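Local coordinates for protein chorismate synthase (Campylobacter jejuni, PDB 1SQ1) that probably catalyses the FMNH2-dependent 1,4-elimination of phosphate from 5-enolpyruvylshikimate-3-phosphate, giving chorismate, the branch point of aromatic amino acid biosynthesis, at residues A[234-246]-A[284-296]. Residues are numbered along the deposited sequence; the frame is centred on the assembly and turned at random.
Sequences LMGINAVKAVEIG and ENLILKTYFKPTP. With SO4 (sulfate ion), chain B.
E244 and K289 bond to each other twice through their backbones, E244 N to K289 O at 2.8 Å and K289 N to E244 O at 2.8 Å, a textbook hydrogen-bonded pair of antiparallel strands. G246 N extends the ladder to I287 O. At the other end, K241 N and A242 O both turn to Y291, a beta bulge that adds one residue to the strand 240-245. Beyond it K293 N reaches A239 O (2.8 Å).

The two faces differ in character. On one, V240 holds CG2 over the centre of the F292 ring, 3.8 Å from its centroid, while I237 CG2 approaches the ring obliquely at CE2 (3.6 Å) and L234 lies against T290. On the other, E244, extended beyond CG, slants across Y291 with its carboxylate turned 56° from the ring, and brings OE1 to the ring edge, in plane, near the hydroxyl; the modelled separation is too short to trust. K289 turns its amine to E165 in a salt bridge.

N238 and A239, in the middle of the type II turn from I237 to V240, and K293 to P296, just past strand 286-292, belong to the predicted FMN site. A sulfate, probably from the crystallisation liquor, takes A239 N at its O4 (2.8 Å) and, weakly, K293 NZ at its O3 (3.0 Å). With CG between backbone N and carbonyl carbon (chi1 76°), the extended K293 chain passes K241 CG to get there. G278 N of the second subunit is a third donor to the ion.

Helices 226-235 and 325-346 cover the face with L288; strand 286-292 is flanked by strand 205-212, and beyond A242–E244 the sheet continues into the second subunit.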
loop_
_atom_site.group_PDB
_atom_site.type_symbol
_atom_site.label_atom_id
_atom_site.label_comp_id
_atom_site.label_asym_id
_atom_site.label_seq_id
_atom_site.Cartn_x
_atom_site.Cartn_y
_atom_site.Cartn_z
ATOM N N LEU A 234 -16.805 -6.278 -6.238
ATOM C CA LEU A 234 -17.870 -7.069 -6.844
ATOM C C LEU A 234 -17.379 -7.926 -8.032
ATOM O O LEU A 234 -17.635 -9.138 -8.066
ATOM C CB LEU A 234 -19.027 -6.153 -7.267
ATOM C CG LEU A 234 -19.796 -5.501 -6.101
ATOM C CD1 LEU A 234 -20.892 -4.524 -6.591
ATOM C CD2 LEU A 234 -20.428 -6.603 -5.259
HETATM N N MSE A 235 -16.682 -7.320 -8.999
HETATM C CA MSE A 235 -16.141 -8.072 -10.153
HETATM C C MSE A 235 -15.233 -9.172 -9.621
HETATM O O MSE A 235 -15.136 -10.248 -10.209
HETATM C CB MSE A 235 -15.300 -7.171 -11.074
HETATM C CG MSE A 235 -16.037 -6.428 -12.192
HETATM SE SE MSE A 235 -16.724 -7.555 -13.604
HETATM C CE MSE A 235 -15.497 -9.022 -13.374
ATOM N N GLY A 236 -14.551 -8.885 -8.516
ATOM C CA GLY A 236 -13.655 -9.861 -7.921
ATOM C C GLY A 236 -14.351 -11.130 -7.452
ATOM O O GLY A 236 -13.727 -12.187 -7.325
ATOM N N ILE A 237 -15.647 -11.024 -7.183
ATOM C CA ILE A 237 -16.420 -12.162 -6.729
ATOM C C ILE A 237 -16.447 -13.244 -7.800
ATOM O O ILE A 237 -16.495 -12.946 -8.994
ATOM C CB ILE A 237 -17.868 -11.763 -6.402
ATOM C CG1 ILE A 237 -17.870 -10.726 -5.279
ATOM C CG2 ILE A 237 -18.675 -13.016 -6.036
ATOM C CD1 ILE A 237 -19.237 -10.359 -4.737
ATOM N N ASN A 238 -16.417 -14.501 -7.372
ATOM C CA ASN A 238 -16.457 -15.612 -8.304
ATOM C C ASN A 238 -17.697 -15.571 -9.152
ATOM O O ASN A 238 -18.777 -15.254 -8.669
ATOM C CB ASN A 238 -16.442 -16.937 -7.564
ATOM C CG ASN A 238 -15.056 -17.499 -7.431
ATOM O OD1 ASN A 238 -14.763 -18.577 -7.956
ATOM N ND2 ASN A 238 -14.178 -16.767 -6.739
ATOM N N ALA A 239 -17.533 -15.904 -10.423
ATOM C CA ALA A 239 -18.645 -15.947 -11.353
ATOM C C ALA A 239 -19.157 -14.602 -11.847
ATOM O O ALA A 239 -19.991 -14.565 -12.741
ATOM C CB ALA A 239 -19.789 -16.739 -10.727
ATOM N N VAL A 240 -18.670 -13.498 -11.292
ATOM C CA VAL A 240 -19.160 -12.197 -11.726
ATOM C C VAL A 240 -18.550 -11.744 -13.039
ATOM O O VAL A 240 -17.331 -11.759 -13.209
ATOM C CB VAL A 240 -18.917 -11.119 -10.657
ATOM C CG1 VAL A 240 -19.295 -9.756 -11.209
ATOM C CG2 VAL A 240 -19.750 -11.421 -9.414
ATOM N N LYS A 241 -19.405 -11.332 -13.970
ATOM C CA LYS A 241 -18.931 -10.881 -15.270
ATOM C C LYS A 241 -19.401 -9.465 -15.657
ATOM O O LYS A 241 -19.044 -8.944 -16.721
ATOM C CB LYS A 241 -19.355 -11.886 -16.341
ATOM C CG LYS A 241 -18.903 -13.319 -16.076
ATOM C CD LYS A 241 -17.388 -13.456 -15.985
ATOM C CE LYS A 241 -16.676 -13.018 -17.253
ATOM N NZ LYS A 241 -15.215 -13.204 -17.058
ATOM N N ALA A 242 -20.209 -8.846 -14.805
ATOM C CA ALA A 242 -20.676 -7.491 -15.069
ATOM C C ALA A 242 -21.114 -6.788 -13.789
ATOM O O ALA A 242 -21.587 -7.421 -12.841
ATOM C CB ALA A 242 -21.815 -7.510 -16.073
ATOM N N VAL A 243 -20.950 -5.470 -13.781
ATOM C CA VAL A 243 -21.317 -4.651 -12.641
ATOM C C VAL A 243 -21.957 -3.350 -13.076
ATOM O O VAL A 243 -21.432 -2.641 -13.948
ATOM C CB VAL A 243 -20.108 -4.297 -11.817
ATOM C CG1 VAL A 243 -20.524 -3.439 -10.655
ATOM C CG2 VAL A 243 -19.426 -5.554 -11.351
ATOM N N GLU A 244 -23.093 -3.035 -12.462
ATOM C CA GLU A 244 -23.805 -1.808 -12.794
ATOM C C GLU A 244 -24.047 -0.900 -11.606
ATOM O O GLU A 244 -24.298 -1.353 -10.489
ATOM C CB GLU A 244 -25.164 -2.115 -13.420
ATOM C CG GLU A 244 -25.113 -2.623 -14.837
ATOM C CD GLU A 244 -26.490 -2.722 -15.434
ATOM O OE1 GLU A 244 -27.333 -3.446 -14.866
ATOM O OE2 GLU A 244 -26.731 -2.069 -16.470
ATOM N N ILE A 245 -23.986 0.396 -11.856
ATOM C CA ILE A 245 -24.250 1.360 -10.810
ATOM C C ILE A 245 -25.328 2.300 -11.307
ATOM O O ILE A 245 -25.103 3.115 -12.205
ATOM C CB ILE A 245 -22.987 2.151 -10.431
ATOM C CG1 ILE A 245 -21.958 1.199 -9.806
ATOM C CG2 ILE A 245 -23.348 3.264 -9.463
ATOM C CD1 ILE A 245 -20.692 1.857 -9.374
ATOM N N GLY A 246 -26.515 2.156 -10.733
ATOM C CA GLY A 246 -27.617 3.002 -11.128
ATOM C C GLY A 246 -28.102 2.644 -12.511
ATOM O O GLY A 246 -28.183 1.463 -12.842
ATOM N N GLU A 284 -27.861 9.760 -1.517
ATOM C CA GLU A 284 -28.903 8.870 -2.009
ATOM C C GLU A 284 -28.554 7.402 -1.804
ATOM O O GLU A 284 -27.402 7.056 -1.565
ATOM C CB GLU A 284 -29.168 9.146 -3.483
ATOM C CG GLU A 284 -29.778 10.505 -3.724
ATOM C CD GLU A 284 -31.129 10.668 -3.038
ATOM O OE1 GLU A 284 -31.240 11.503 -2.107
ATOM O OE2 GLU A 284 -32.079 9.950 -3.428
ATOM N N ASN A 285 -29.559 6.540 -1.896
ATOM C CA ASN A 285 -29.349 5.109 -1.729
ATOM C C ASN A 285 -28.337 4.642 -2.742
ATOM O O ASN A 285 -28.041 5.356 -3.700
ATOM C CB ASN A 285 -30.642 4.355 -1.964
ATOM C CG ASN A 285 -31.697 4.703 -0.958
ATOM O OD1 ASN A 285 -31.746 4.121 0.123
ATOM N ND2 ASN A 285 -32.543 5.672 -1.295
ATOM N N LEU A 286 -27.824 3.436 -2.547
ATOM C CA LEU A 286 -26.836 2.888 -3.461
ATOM C C LEU A 286 -27.499 1.821 -4.319
ATOM O O LEU A 286 -28.072 0.867 -3.793
ATOM C CB LEU A 286 -25.666 2.296 -2.665
ATOM C CG LEU A 286 -24.222 2.776 -2.896
ATOM C CD1 LEU A 286 -24.134 4.281 -3.158
ATOM C CD2 LEU A 286 -23.410 2.394 -1.680
ATOM N N ILE A 287 -27.436 1.996 -5.637
ATOM C CA ILE A 287 -28.025 1.038 -6.574
ATOM C C ILE A 287 -26.920 0.296 -7.308
ATOM O O ILE A 287 -26.383 0.787 -8.295
ATOM C CB ILE A 287 -28.909 1.735 -7.630
ATOM C CG1 ILE A 287 -29.874 2.712 -6.950
ATOM C CG2 ILE A 287 -29.708 0.696 -8.403
ATOM C CD1 ILE A 287 -30.795 2.045 -5.968
ATOM N N LEU A 288 -26.598 -0.895 -6.822
ATOM C CA LEU A 288 -25.534 -1.705 -7.399
ATOM C C LEU A 288 -26.072 -3.012 -7.935
ATOM O O LEU A 288 -26.824 -3.691 -7.254
ATOM C CB LEU A 288 -24.482 -2.024 -6.333
ATOM C CG LEU A 288 -24.017 -0.851 -5.491
ATOM C CD1 LEU A 288 -22.912 -1.299 -4.558
ATOM C CD2 LEU A 288 -23.554 0.257 -6.409
ATOM N N LYS A 289 -25.687 -3.377 -9.147
ATOM C CA LYS A 289 -26.158 -4.634 -9.693
ATOM C C LYS A 289 -24.982 -5.496 -10.117
ATOM O O LYS A 289 -24.114 -5.041 -10.864
ATOM C CB LYS A 289 -27.091 -4.388 -10.877
ATOM C CG LYS A 289 -28.219 -3.411 -10.612
ATOM C CD LYS A 289 -29.170 -3.429 -11.778
ATOM C CE LYS A 289 -30.139 -2.259 -11.762
ATOM N NZ LYS A 289 -29.435 -0.961 -12.032
ATOM N N THR A 290 -24.960 -6.735 -9.624
ATOM C CA THR A 290 -23.901 -7.703 -9.926
ATOM C C THR A 290 -24.467 -8.911 -10.679
ATOM O O THR A 290 -25.321 -9.640 -10.162
ATOM C CB THR A 290 -23.249 -8.237 -8.649
ATOM O OG1 THR A 290 -22.770 -7.143 -7.873
ATOM C CG2 THR A 290 -22.087 -9.136 -8.987
ATOM N N TYR A 291 -23.964 -9.138 -11.887
ATOM C CA TYR A 291 -24.413 -10.248 -12.712
ATOM C C TYR A 291 -23.504 -11.461 -12.666
ATOM O O TYR A 291 -22.346 -11.410 -13.068
ATOM C CB TYR A 291 -24.560 -9.767 -14.143
ATOM C CG TYR A 291 -25.536 -8.635 -14.242
ATOM C CD1 TYR A 291 -26.904 -8.874 -14.299
ATOM C CD2 TYR A 291 -25.097 -7.321 -14.208
ATOM C CE1 TYR A 291 -27.811 -7.826 -14.317
ATOM C CE2 TYR A 291 -25.996 -6.267 -14.223
ATOM C CZ TYR A 291 -27.346 -6.527 -14.275
ATOM O OH TYR A 291 -28.230 -5.483 -14.261
ATOM N N PHE A 292 -24.056 -12.562 -12.188
ATOM C CA PHE A 292 -23.319 -13.800 -12.083
ATOM C C PHE A 292 -23.536 -14.723 -13.281
ATOM O O PHE A 292 -24.655 -14.866 -13.792
ATOM C CB PHE A 292 -23.723 -14.538 -10.814
ATOM C CG PHE A 292 -23.242 -13.891 -9.546
ATOM C CD1 PHE A 292 -23.808 -12.704 -9.090
ATOM C CD2 PHE A 292 -22.260 -14.505 -8.778
ATOM C CE1 PHE A 292 -23.403 -12.138 -7.898
ATOM C CE2 PHE A 292 -21.847 -13.946 -7.582
ATOM C CZ PHE A 292 -22.422 -12.761 -7.136
ATOM N N LYS A 293 -22.457 -15.362 -13.722
ATOM C CA LYS A 293 -22.539 -16.289 -14.842
ATOM C C LYS A 293 -22.869 -17.655 -14.267
ATOM O O LYS A 293 -22.792 -17.859 -13.052
ATOM C CB LYS A 293 -21.201 -16.360 -15.578
ATOM C CG LYS A 293 -20.127 -17.181 -14.867
ATOM C CD LYS A 293 -18.810 -17.213 -15.651
ATOM C CE LYS A 293 -17.785 -18.115 -14.970
ATOM N NZ LYS A 293 -16.605 -18.351 -15.838
ATOM N N PRO A 294 -23.260 -18.606 -15.126
ATOM C CA PRO A 294 -23.577 -19.935 -14.607
ATOM C C PRO A 294 -22.317 -20.633 -14.105
ATOM O O PRO A 294 -21.246 -20.544 -14.712
ATOM C CB PRO A 294 -24.207 -20.638 -15.807
ATOM C CG PRO A 294 -23.603 -19.929 -16.978
ATOM C CD PRO A 294 -23.634 -18.497 -16.545
ATOM N N THR A 295 -22.463 -21.309 -12.972
ATOM C CA THR A 295 -21.384 -22.051 -12.330
ATOM C C THR A 295 -20.652 -22.920 -13.344
ATOM O O THR A 295 -21.279 -23.688 -14.071
ATOM C CB THR A 295 -21.951 -22.972 -11.258
ATOM O OG1 THR A 295 -23.160 -22.406 -10.735
ATOM C CG2 THR A 295 -20.949 -23.155 -10.144
ATOM N N PRO A 296 -19.312 -22.831 -13.390
ATOM C CA PRO A 296 -18.513 -23.626 -14.336
ATOM C C PRO A 296 -18.577 -25.136 -14.077
ATOM O O PRO A 296 -18.095 -25.624 -13.049
ATOM C CB PRO A 296 -17.108 -23.069 -14.144
ATOM C CG PRO A 296 -17.094 -22.745 -12.678
ATOM C CD PRO A 296 -18.441 -22.061 -12.484
HETATM S S SO4 B . -14.725 -16.085 -12.740
HETATM O O1 SO4 B . -14.631 -17.370 -12.013
HETATM O O2 SO4 B . -13.374 -15.628 -13.163
HETATM O O3 SO4 B . -15.570 -16.246 -13.941
HETATM O O4 SO4 B . -15.315 -15.063 -11.851
#